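Local coordinates for protein carboxynorspermidine decarboxylase (Campylobacter jejuni subsp. jejuni 81116, PDB 3N29) that probably removes the carboxyl group of carboxynorspermidine with the help of pyridoxal-5'-phosphate, giving norspermidine, at residues 362-365 and 366-370. Residues are numbered along the deposited sequence; the frame is centred on the assembly and turned at random.
Sequences KKLK and IGDKI
Lys-365 and Asp-368 are the two ends of a type II beta turn, closed by a bond of 2.9 Å from Asp-368 N to Lys-365 O. Ile-366 and Gly-367 form its corners. Gly-367 has a positive phi, where a CB would be pressed against the carbonyl oxygen of Ile-366.

The side chain of Asp-368 reaches across the open end of the turn to Lys-365 N. Its CG lies beside its own backbone N (chi1 -72°), which directs the carboxylate at the start of the turn. Asp-368 OD2 accepts a hydrogen bond from Lys-365 N, 2.7 Å long, with an angle of 154° at the hydrogen. The donor stands well above the carboxylate plane, 61° out of it. Asp-368 OD2 also rests against Leu-364, 3.5 Å from Leu-364 CA and 3.9 Å from Leu-364 CD2. The amine of Lys-365 stays near the carboxylate without forming a salt bridge: Lys-365 NZ lies 4.5 Å from Asp-368 OD1.

Leu-364 and Ile-370 meet by their methyl ends at about a right angle. Ile-370 CD1 is 4.1 Å from Leu-364 CD2 and nearly as close to Leu-364 CD1. Both side chains also pack on Leu-344 of strand 340-345, inside the beta domain. Ile-366 points outward from the turn and touches Asp-287.

The turn leads into strand 369-372, which pairs with strand 279-290. Asp-368 thus braces the turn twice, by its backbone N-H and by its carboxylate. The nearby amines of Lys-362 and Lys-365 would be expected to favour its charged form.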
loop_
_atom_site.group_PDB
_atom_site.type_symbol
_atom_site.label_atom_id
_atom_site.label_comp_id
_atom_site.label_asym_id
_atom_site.label_seq_id
_atom_site.Cartn_x
_atom_site.Cartn_y
_atom_site.Cartn_z
ATOM N N LYS A 362 -26.303 2.139 -19.478
ATOM C CA LYS A 362 -27.443 1.386 -18.944
ATOM C C LYS A 362 -27.287 1.205 -17.442
ATOM O O LYS A 362 -26.191 1.415 -16.918
ATOM C CB LYS A 362 -27.517 0.025 -19.640
ATOM C CG LYS A 362 -26.182 -0.659 -19.735
ATOM C CD LYS A 362 -26.315 -2.195 -19.995
ATOM C CE LYS A 362 -25.077 -2.933 -19.422
ATOM N NZ LYS A 362 -25.248 -4.442 -19.436
ATOM N N LYS A 363 -28.365 0.875 -16.744
ATOM C CA LYS A 363 -28.289 0.707 -15.312
ATOM C C LYS A 363 -27.414 -0.466 -15.001
ATOM O O LYS A 363 -27.365 -1.423 -15.744
ATOM C CB LYS A 363 -29.667 0.454 -14.680
ATOM C CG LYS A 363 -30.546 1.661 -14.759
ATOM C CD LYS A 363 -31.982 1.330 -14.304
ATOM C CE LYS A 363 -32.777 2.590 -14.205
ATOM N NZ LYS A 363 -32.369 3.351 -13.010
ATOM N N LEU A 364 -26.694 -0.367 -13.895
ATOM C CA LEU A 364 -25.951 -1.493 -13.374
ATOM C C LEU A 364 -26.854 -2.444 -12.624
ATOM O O LEU A 364 -27.891 -2.056 -12.069
ATOM C CB LEU A 364 -24.834 -0.989 -12.435
ATOM C CG LEU A 364 -23.724 -0.165 -13.073
ATOM C CD1 LEU A 364 -22.723 0.351 -11.978
ATOM C CD2 LEU A 364 -23.135 -1.084 -14.184
ATOM N N LYS A 365 -26.438 -3.709 -12.575
ATOM C CA LYS A 365 -27.126 -4.677 -11.766
ATOM C C LYS A 365 -26.104 -5.430 -10.926
ATOM O O LYS A 365 -24.956 -5.612 -11.344
ATOM C CB LYS A 365 -27.838 -5.711 -12.641
ATOM C CG LYS A 365 -28.812 -5.134 -13.652
ATOM C CD LYS A 365 -29.497 -6.228 -14.434
ATOM C CE LYS A 365 -29.787 -5.783 -15.874
ATOM N NZ LYS A 365 -28.635 -6.004 -16.811
ATOM N N ILE A 366 -26.576 -5.951 -9.799
ATOM C CA ILE A 366 -25.760 -6.837 -9.006
ATOM C C ILE A 366 -25.274 -7.983 -9.895
ATOM O O ILE A 366 -26.050 -8.580 -10.623
ATOM C CB ILE A 366 -26.508 -7.359 -7.761
ATOM C CG1 ILE A 366 -26.718 -6.158 -6.794
ATOM C CG2 ILE A 366 -25.741 -8.534 -7.167
ATOM C CD1 ILE A 366 -27.651 -6.369 -5.563
ATOM N N GLY A 367 -23.985 -8.233 -9.877
ATOM C CA GLY A 367 -23.395 -9.293 -10.645
ATOM C C GLY A 367 -22.707 -8.774 -11.891
ATOM O O GLY A 367 -21.849 -9.463 -12.460
ATOM N N ASP A 368 -23.058 -7.572 -12.324
ATOM C CA ASP A 368 -22.324 -6.967 -13.425
ATOM C C ASP A 368 -20.807 -6.839 -13.163
ATOM O O ASP A 368 -20.343 -6.688 -12.030
ATOM C CB ASP A 368 -22.870 -5.603 -13.791
ATOM C CG ASP A 368 -24.209 -5.643 -14.476
ATOM O OD1 ASP A 368 -24.706 -6.733 -14.805
ATOM O OD2 ASP A 368 -24.803 -4.541 -14.597
ATOM N N LYS A 369 -20.029 -6.915 -14.241
ATOM C CA LYS A 369 -18.583 -6.817 -14.137
ATOM C C LYS A 369 -18.221 -5.351 -14.475
ATOM O O LYS A 369 -18.696 -4.799 -15.523
ATOM C CB LYS A 369 -17.914 -7.738 -15.125
ATOM C CG LYS A 369 -18.281 -9.216 -14.997
ATOM C CD LYS A 369 -17.484 -9.862 -13.921
ATOM C CE LYS A 369 -17.347 -11.328 -14.111
ATOM N NZ LYS A 369 -18.662 -12.012 -14.037
ATOM N N ILE A 370 -17.383 -4.755 -13.625
ATOM C CA ILE A 370 -16.772 -3.411 -13.818
ATOM C C ILE A 370 -15.293 -3.616 -14.150
ATOM O O ILE A 370 -14.546 -4.358 -13.434
ATOM C CB ILE A 370 -16.862 -2.596 -12.595
ATOM C CG1 ILE A 370 -18.333 -2.498 -12.120
ATOM C CG2 ILE A 370 -16.126 -1.273 -12.765
ATOM C CD1 ILE A 370 -19.176 -1.540 -13.058
#